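Local atomic coordinates of putative carboxynorspermidine decarboxylase protein (Sinorhizobium meliloti, PDB entry 3MT1), a protein that probably uses pyridoxal 5'-phosphate to decarboxylate carboxynorspermidine and carboxyspermidine, giving the polyamines norspermidine and spermidine. Residues L34-F39 / V63-E68; D87-V90 / K95-F98; G171-M176 / A214-F219. All coordinates share one frame; numbering follows the deposited sequence.

Contact 1: L34-F39 / V63-E68; sequences LALKCF and VRLGRE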
loop_
_atom_site.group_PDB
_atom_site.type_symbol
_atom_site.label_atom_id
_atom_site.label_comp_id
_atom_site.label_asym_id
_atom_site.label_seq_id
_atom_site.Cartn_x
_atom_site.Cartn_y
_atom_site.Cartn_z
ATOM N N LEU B 34 18.600 1.174 13.760
ATOM C CA LEU B 34 17.398 0.559 13.197
ATOM C C LEU B 34 17.003 1.331 11.941
ATOM O O LEU B 34 16.863 2.541 12.005
ATOM C CB LEU B 34 16.249 0.615 14.218
ATOM C CG LEU B 34 14.843 0.150 13.816
ATOM C CD1 LEU B 34 14.863 -1.323 13.313
ATOM C CD2 LEU B 34 13.844 0.320 14.957
ATOM N N ALA B 35 16.828 0.661 10.814
ATOM C CA ALA B 35 16.294 1.363 9.609
ATOM C C ALA B 35 14.781 1.521 9.687
ATOM O O ALA B 35 14.055 0.529 9.573
ATOM C CB ALA B 35 16.695 0.662 8.318
ATOM N N LEU B 36 14.315 2.753 9.930
ATOM C CA LEU B 36 12.889 2.998 10.141
ATOM C C LEU B 36 12.006 2.699 8.909
ATOM O O LEU B 36 10.834 2.439 9.062
ATOM C CB LEU B 36 12.647 4.379 10.706
ATOM C CG LEU B 36 13.236 4.670 12.106
ATOM C CD1 LEU B 36 12.747 6.016 12.658
ATOM C CD2 LEU B 36 12.849 3.576 13.092
ATOM N N LYS B 37 12.578 2.660 7.700
ATOM C CA LYS B 37 11.793 2.291 6.517
ATOM C C LYS B 37 11.259 0.850 6.594
ATOM O O LYS B 37 10.201 0.535 6.032
ATOM C CB LYS B 37 12.525 2.575 5.199
ATOM C CG LYS B 37 13.696 1.690 4.920
ATOM C CD LYS B 37 14.470 2.087 3.640
ATOM C CE LYS B 37 15.785 1.277 3.586
ATOM N NZ LYS B 37 16.737 1.758 2.507
ATOM N N CYS B 38 11.964 -0.014 7.320
ATOM C CA CYS B 38 11.576 -1.400 7.427
ATOM C C CYS B 38 10.572 -1.598 8.569
ATOM O O CYS B 38 9.579 -2.356 8.433
ATOM C CB CYS B 38 12.820 -2.242 7.636
ATOM S SG CYS B 38 12.474 -3.873 8.313
ATOM N N PHE B 39 10.833 -0.909 9.692
ATOM C CA PHE B 39 10.121 -1.168 10.959
ATOM C C PHE B 39 10.169 0.064 11.825
ATOM O O PHE B 39 11.233 0.527 12.155
ATOM C CB PHE B 39 10.785 -2.303 11.690
ATOM C CG PHE B 39 10.100 -2.702 12.958
ATOM C CD1 PHE B 39 10.512 -2.159 14.201
ATOM C CD2 PHE B 39 9.089 -3.665 12.938
ATOM C CE1 PHE B 39 9.892 -2.554 15.412
ATOM C CE2 PHE B 39 8.442 -4.056 14.133
ATOM C CZ PHE B 39 8.850 -3.516 15.378
ATOM N N VAL B 63 12.881 10.686 10.563
ATOM C CA VAL B 63 13.854 11.309 11.439
ATOM C C VAL B 63 13.241 11.897 12.716
ATOM O O VAL B 63 13.788 11.729 13.803
ATOM C CB VAL B 63 14.767 12.341 10.726
ATOM C CG1 VAL B 63 14.098 13.743 10.595
ATOM C CG2 VAL B 63 16.081 12.465 11.503
ATOM N N ARG B 64 12.099 12.547 12.605
ATOM C CA ARG B 64 11.399 12.986 13.820
ATOM C C ARG B 64 10.993 11.792 14.725
ATOM O O ARG B 64 11.188 11.830 15.980
ATOM C CB ARG B 64 10.180 13.839 13.467
ATOM C CG ARG B 64 9.338 14.253 14.634
ATOM C CD ARG B 64 8.487 15.430 14.230
ATOM N NE ARG B 64 7.567 15.838 15.287
ATOM C CZ ARG B 64 6.595 16.730 15.131
ATOM N NH1 ARG B 64 6.388 17.287 13.950
ATOM N NH2 ARG B 64 5.797 17.029 16.145
ATOM N N LEU B 65 10.474 10.733 14.109
ATOM C CA LEU B 65 10.054 9.603 14.905
ATOM C C LEU B 65 11.250 9.035 15.656
ATOM O O LEU B 65 11.106 8.708 16.818
ATOM C CB LEU B 65 9.389 8.504 14.056
ATOM C CG LEU B 65 9.002 7.222 14.790
ATOM C CD1 LEU B 65 7.787 7.423 15.689
ATOM C CD2 LEU B 65 8.706 6.164 13.833
ATOM N N GLY B 66 12.419 8.933 15.000
ATOM C CA GLY B 66 13.606 8.322 15.595
ATOM C C GLY B 66 14.127 9.191 16.728
ATOM O O GLY B 66 14.469 8.676 17.791
ATOM N N ARG B 67 14.187 10.512 16.499
ATOM C CA ARG B 67 14.590 11.444 17.542
ATOM C C ARG B 67 13.633 11.420 18.717
ATOM O O ARG B 67 14.080 11.213 19.839
ATOM C CB ARG B 67 14.799 12.875 17.016
ATOM C CG ARG B 67 15.025 13.968 18.112
ATOM C CD ARG B 67 16.248 13.746 19.044
ATOM N NE ARG B 67 17.517 13.868 18.318
ATOM C CZ ARG B 67 18.519 12.977 18.338
ATOM N NH1 ARG B 67 18.447 11.860 19.072
ATOM N NH2 ARG B 67 19.614 13.202 17.612
ATOM N N GLU B 68 12.336 11.590 18.470
ATOM C CA GLU B 68 11.365 11.699 19.571
ATOM C C GLU B 68 11.071 10.427 20.330
ATOM O O GLU B 68 10.801 10.489 21.504
ATOM C CB GLU B 68 10.060 12.343 19.107
ATOM C CG GLU B 68 10.295 13.801 18.684
ATOM C CD GLU B 68 9.048 14.551 18.256
ATOM O OE1 GLU B 68 7.936 13.975 18.329
ATOM O OE2 GLU B 68 9.180 15.721 17.837
#
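Leu36 CD1 rests against the backbone of Gly66, 3.8 Å from both Gly66 N and Gly66 CA. The flat group of helix 60-70 to consider here, the guanidinium of Arg64, takes no part in the contact with 34-39. Glu68 OE1 lies at its edge, in its plane, and Arg64 NE makes a salt bridge of 3.0 Å to Glu68 OE2, although as a hydrogen bond it is weak and bent. Tyr357 of the second subunit adds a cation-pi contact to the same guanidinium.

The two segments meet by buried van der Waals packing, and the side-chain part of it is apolar. In Leu36, CG stands anti to the carbonyl carbon (chi1 -63°) and the chain then runs on straight (chi2 -171°) to CD1, setting this methyl against the helix backbone. Leu36 CD1 also touches Leu65 CD2 at 4.2 Å, so one branch of Leu36 serves both partners. Glycine suits position 66 because a beta carbon built there would crowd Leu36 CD1; without it, the leucine can approach the bare backbone. Leucine suits position 36 because its branched end is long enough to cross the gap, the nearest CA atoms, those of Leu36 and Gly66, being 7.7 Å apart.

Strand 31-35 opens the eight-stranded barrel, and Leu36 comes directly after it, its backbone hydrogen-bonded to Thr56 of the neighbouring strand 54-57. Around the leucine pack Thr55 and Ser57 of that strand and Phe45 of helix 45-49, while Leu65 is lined by Ala40 and Trp42. Helix 60-70 thus lies against the turn that follows the first strand as well as flanking strands 54-57 and 73-77.

Contact 2: D87-V90 / K95-F98; sequences DEVV and KIIF
Ile96 reaches from its strand to Val89 and Val90 of helix 83-92, inside the beta-alpha-beta unit formed by strand 73-77, this helix and strand 95-98, one of the repeating crossovers of an (alpha/beta)8 barrel. The CB of Ile96 points at the helix and carries two branches. CG2 takes the crowded position between the backbone N and the carbonyl carbon, and it turns along its own strand to meet Phe98 CZ at 3.8 Å, two residues on and on the same face of the sheet. The other branch starts with CG1, which is anti to the backbone N (chi1 -169°); it passes 4.1 Å from Phe98 CZ and continues straight into CD1. Ile96 CD1 in turn touches Phe98 CZ at 3.9 Å, so the phenyl tip runs alongside the whole end of the isoleucine. This end methyl alone bridges to the helix, where it finds a methyl of each valine.

The residue types fit their places. Beta-branched isoleucine is at ease in an extended strand, and its longer branch spans the space to the helix, where the nearest CA atoms, of Val90 and Ile96, are 7.2 Å apart. The valines each offer one short methyl branch to the isoleucine; the two sides are held by packing alone.

Tyr81, Ala111 and Ile114 also touch Ile96, while Val89 packs on Ala76 of strand 73-77 and on Leu60. Within the barrel, Lys95 and Ile97 bond through their backbones to Ala76, and Ile96 and Phe98 to Gly117 on the other neighbouring strand. At the tip, Ile96 CD1 lies 4.4 Å from Val89 CG1 and, closer still, 4.0 Å from Val90 CG2.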
loop_
_atom_site.group_PDB
_atom_site.type_symbol
_atom_site.label_atom_id
_atom_site.label_comp_id
_atom_site.label_asym_id
_atom_site.label_seq_id
_atom_site.Cartn_x
_atom_site.Cartn_y
_atom_site.Cartn_z
ATOM N N ASP B 87 15.565 22.228 7.209
ATOM C CA ASP B 87 15.929 22.834 8.460
ATOM C C ASP B 87 15.397 21.998 9.599
ATOM O O ASP B 87 16.074 21.833 10.610
ATOM C CB ASP B 87 15.449 24.289 8.544
ATOM C CG ASP B 87 16.554 25.321 8.102
ATOM O OD1 ASP B 87 17.692 25.274 8.673
ATOM O OD2 ASP B 87 16.282 26.192 7.213
ATOM N N GLU B 88 14.204 21.439 9.438
ATOM C CA GLU B 88 13.664 20.615 10.470
ATOM C C GLU B 88 14.410 19.292 10.484
ATOM O O GLU B 88 14.657 18.709 11.546
ATOM C CB GLU B 88 12.176 20.398 10.297
ATOM C CG GLU B 88 11.535 19.964 11.602
ATOM C CD GLU B 88 10.054 19.610 11.477
ATOM O OE1 GLU B 88 9.316 20.342 10.733
ATOM O OE2 GLU B 88 9.634 18.604 12.136
ATOM N N VAL B 89 14.802 18.815 9.314
ATOM C CA VAL B 89 15.535 17.581 9.309
ATOM C C VAL B 89 16.806 17.796 10.136
ATOM O O VAL B 89 17.060 17.050 11.105
ATOM C CB VAL B 89 15.818 17.080 7.898
ATOM C CG1 VAL B 89 16.610 15.813 7.944
ATOM C CG2 VAL B 89 14.524 16.816 7.156
ATOM N N VAL B 90 17.557 18.858 9.796
ATOM C CA VAL B 90 18.843 19.148 10.432
ATOM C C VAL B 90 18.740 19.234 11.951
ATOM O O VAL B 90 19.608 18.747 12.664
ATOM C CB VAL B 90 19.542 20.410 9.848
ATOM C CG1 VAL B 90 20.693 20.895 10.776
ATOM C CG2 VAL B 90 20.086 20.097 8.453
ATOM N N LYS B 95 23.632 13.134 12.144
ATOM C CA LYS B 95 24.320 13.019 10.897
ATOM C C LYS B 95 23.277 13.170 9.812
ATOM O O LYS B 95 22.086 12.820 10.002
ATOM C CB LYS B 95 25.069 11.685 10.829
ATOM C CG LYS B 95 26.249 11.676 11.813
ATOM C CD LYS B 95 27.166 10.483 11.646
ATOM C CE LYS B 95 28.275 10.403 12.702
ATOM N NZ LYS B 95 27.684 10.206 14.068
ATOM N N ILE B 96 23.711 13.742 8.689
ATOM C CA ILE B 96 22.846 13.908 7.527
ATOM C C ILE B 96 23.634 13.417 6.339
ATOM O O ILE B 96 24.841 13.623 6.267
ATOM C CB ILE B 96 22.369 15.378 7.346
ATOM C CG1 ILE B 96 21.248 15.444 6.292
ATOM C CG2 ILE B 96 23.510 16.291 6.995
ATOM C CD1 ILE B 96 20.560 16.801 6.207
ATOM N N ILE B 97 22.960 12.722 5.438
ATOM C CA ILE B 97 23.597 12.157 4.276
ATOM C C ILE B 97 22.884 12.602 3.019
ATOM O O ILE B 97 21.640 12.678 2.964
ATOM C CB ILE B 97 23.633 10.646 4.370
ATOM C CG1 ILE B 97 24.533 10.271 5.547
ATOM C CG2 ILE B 97 24.123 10.009 3.054
ATOM C CD1 ILE B 97 23.912 9.282 6.486
ATOM N N PHE B 98 23.698 12.945 2.021
ATOM C CA PHE B 98 23.182 13.447 0.766
ATOM C C PHE B 98 23.499 12.474 -0.303
ATOM O O PHE B 98 24.543 11.806 -0.264
ATOM C CB PHE B 98 23.755 14.800 0.411
ATOM C CG PHE B 98 23.601 15.814 1.494
ATOM C CD1 PHE B 98 22.429 16.545 1.610
ATOM C CD2 PHE B 98 24.635 16.034 2.417
ATOM C CE1 PHE B 98 22.282 17.487 2.623
ATOM C CE2 PHE B 98 24.501 16.960 3.413
ATOM C CZ PHE B 98 23.312 17.690 3.521
#

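Contact 3: G171-M176 / A214-F219; sequences GLFDRM and ARLRAF
Asp174 and Arg215 join helix 170-190 to helix 209-223 by a salt bridge, the polar half of the contact. Arg215 NE donates to Asp174 OD1 at 2.8 Å with an N-H...O angle of 149°, and the oxygen lies at the guanidinium edge, in its plane. The donor reaches OD1 nearly head-on to its C-O bond, yet the carboxylate and guanidinium planes are turned 78° apart, so a single oxygen is gripped by a single nitrogen. The bend of the arginine at chi2 (68°) swings NE round to the aspartate, while NH2 makes a salt bridge to Glu181, further along helix 170-190, so the one guanidinium probably balances two carboxylates of that helix. With an alanine in place of Arg215, Asp174 and Glu181 would probably lose their shared positive partner, and with it the salt-bridge link between the helices.

The apolar half lies deeper. Phe173 CZ and Leu216 CD2 approach to 4.2 Å, the methyl coming obliquely to the ring. Phe212 meets the Phe173 ring edge-to-face, and Leu216 also packs on Val24 of helix 11-28 and Leu229 of strand 226-229.

Large apolar groups turned inward and charged ones on the partly exposed side are what one expects of neighbouring outer helices in an (alpha/beta)8 barrel, the fold of the barrel domain in this decarboxylase family.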
loop_
_atom_site.group_PDB
_atom_site.type_symbol
_atom_site.label_atom_id
_atom_site.label_comp_id
_atom_site.label_asym_id
_atom_site.label_seq_id
_atom_site.Cartn_x
_atom_site.Cartn_y
_atom_site.Cartn_z
ATOM N N GLY B 171 30.607 -14.860 3.264
ATOM C CA GLY B 171 31.544 -14.872 2.157
ATOM C C GLY B 171 31.238 -13.788 1.132
ATOM O O GLY B 171 32.168 -13.093 0.672
ATOM N N LEU B 172 29.944 -13.631 0.784
ATOM C CA LEU B 172 29.523 -12.653 -0.223
ATOM C C LEU B 172 29.673 -11.240 0.270
ATOM O O LEU B 172 30.171 -10.387 -0.472
ATOM C CB LEU B 172 28.085 -12.881 -0.702
ATOM C CG LEU B 172 27.511 -11.732 -1.552
ATOM C CD1 LEU B 172 28.198 -11.601 -2.912
ATOM C CD2 LEU B 172 26.001 -11.876 -1.728
ATOM N N PHE B 173 29.228 -10.987 1.504
ATOM C CA PHE B 173 29.497 -9.703 2.161
ATOM C C PHE B 173 31.005 -9.413 2.162
ATOM O O PHE B 173 31.446 -8.302 1.822
ATOM C CB PHE B 173 28.954 -9.648 3.601
ATOM C CG PHE B 173 29.468 -8.469 4.381
ATOM C CD1 PHE B 173 29.003 -7.184 4.117
ATOM C CD2 PHE B 173 30.465 -8.627 5.345
ATOM C CE1 PHE B 173 29.498 -6.088 4.813
ATOM C CE2 PHE B 173 30.971 -7.518 6.055
ATOM C CZ PHE B 173 30.484 -6.256 5.783
ATOM N N ASP B 174 31.802 -10.418 2.520
ATOM C CA ASP B 174 33.248 -10.206 2.545
ATOM C C ASP B 174 33.817 -9.679 1.225
ATOM O O ASP B 174 34.643 -8.749 1.234
ATOM C CB ASP B 174 34.031 -11.443 2.966
ATOM C CG ASP B 174 35.525 -11.180 2.956
ATOM O OD1 ASP B 174 35.929 -10.115 3.515
ATOM O OD2 ASP B 174 36.276 -11.997 2.351
ATOM N N ARG B 175 33.369 -10.258 0.107
ATOM C CA ARG B 175 33.792 -9.784 -1.201
ATOM C C ARG B 175 33.308 -8.387 -1.532
ATOM O O ARG B 175 34.022 -7.618 -2.148
ATOM C CB ARG B 175 33.373 -10.762 -2.286
ATOM C CG ARG B 175 34.000 -12.080 -2.036
ATOM C CD ARG B 175 34.046 -12.916 -3.247
ATOM N NE ARG B 175 34.864 -14.086 -2.991
ATOM C CZ ARG B 175 36.141 -14.182 -3.342
ATOM N NH1 ARG B 175 36.728 -13.161 -3.967
ATOM N NH2 ARG B 175 36.818 -15.302 -3.075
HETATM N N MSE B 176 32.100 -8.047 -1.104
HETATM C CA MSE B 176 31.531 -6.739 -1.430
HETATM C C MSE B 176 32.260 -5.628 -0.696
HETATM O O MSE B 176 32.516 -4.556 -1.249
HETATM C CB MSE B 176 30.065 -6.740 -1.094
HETATM C CG MSE B 176 29.388 -7.903 -1.711
HETATM SE SE MSE B 176 28.323 -7.342 -3.190
HETATM C CE MSE B 176 26.652 -7.311 -2.172
ATOM N N ALA B 214 35.039 -9.646 13.279
ATOM C CA ALA B 214 36.485 -9.545 13.088
ATOM C C ALA B 214 36.799 -8.835 11.777
ATOM O O ALA B 214 37.763 -8.086 11.673
ATOM C CB ALA B 214 37.097 -10.918 13.100
ATOM N N ARG B 215 35.970 -9.071 10.775
ATOM C CA ARG B 215 36.136 -8.415 9.492
ATOM C C ARG B 215 35.766 -6.922 9.606
ATOM O O ARG B 215 36.380 -6.077 8.941
ATOM C CB ARG B 215 35.302 -9.136 8.417
ATOM C CG ARG B 215 35.368 -8.504 7.047
ATOM C CD ARG B 215 36.765 -8.652 6.418
ATOM N NE ARG B 215 36.886 -7.990 5.107
ATOM C CZ ARG B 215 37.407 -6.774 4.926
ATOM N NH1 ARG B 215 37.844 -6.065 5.958
ATOM N NH2 ARG B 215 37.489 -6.260 3.711
ATOM N N LEU B 216 34.766 -6.619 10.444
ATOM C CA LEU B 216 34.373 -5.254 10.747
ATOM C C LEU B 216 35.520 -4.522 11.453
ATOM O O LEU B 216 35.887 -3.406 11.064
ATOM C CB LEU B 216 33.067 -5.221 11.569
ATOM C CG LEU B 216 31.735 -5.634 10.875
ATOM C CD1 LEU B 216 30.525 -5.591 11.780
ATOM C CD2 LEU B 216 31.458 -4.809 9.658
ATOM N N ARG B 217 36.109 -5.171 12.462
ATOM C CA ARG B 217 37.253 -4.610 13.173
ATOM C C ARG B 217 38.372 -4.175 12.225
ATOM O O ARG B 217 38.902 -3.066 12.341
ATOM C CB ARG B 217 37.804 -5.605 14.198
ATOM C CG ARG B 217 37.197 -5.488 15.595
ATOM C CD ARG B 217 38.256 -5.367 16.705
ATOM N NE ARG B 217 37.617 -5.257 18.017
ATOM C CZ ARG B 217 37.195 -4.119 18.569
ATOM N NH1 ARG B 217 37.344 -2.959 17.944
ATOM N NH2 ARG B 217 36.606 -4.129 19.758
ATOM N N ALA B 218 38.715 -5.056 11.291
ATOM C CA ALA B 218 39.864 -4.844 10.406
ATOM C C ALA B 218 39.644 -3.679 9.421
ATOM O O ALA B 218 40.565 -2.921 9.102
ATOM C CB ALA B 218 40.206 -6.124 9.679
ATOM N N PHE B 219 38.420 -3.535 8.944
ATOM C CA PHE B 219 38.099 -2.416 8.092
ATOM C C PHE B 219 38.207 -1.126 8.899
ATOM O O PHE B 219 38.791 -0.155 8.441
ATOM C CB PHE B 219 36.694 -2.558 7.534
ATOM C CG PHE B 219 36.312 -1.463 6.605
ATOM C CD1 PHE B 219 35.776 -0.276 7.094
ATOM C CD2 PHE B 219 36.483 -1.615 5.229
ATOM C CE1 PHE B 219 35.426 0.746 6.226
ATOM C CE2 PHE B 219 36.143 -0.601 4.349
ATOM C CZ PHE B 219 35.611 0.586 4.844
#

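Overall arrangement
From the N terminus, strand 6-10 belongs to the mixed sheet, and the chain then enters the barrel. Contact 1 closes a loop through strand 54-57, joining the turn after the first barrel strand to helix 60-70. Contact 2 closes a much shorter one, between helix 83-92 and the strand that follows it. Contact 3 closes the longest, from helix 170-190 through strand 193-195 to helix 209-223. They follow in series; none nests or crosses. Contacts 1 and 2 touch, Val63 packing on Val89, whereas contact 3 stays about 14 Å from both at the nearest atoms, on another part of the helical layer.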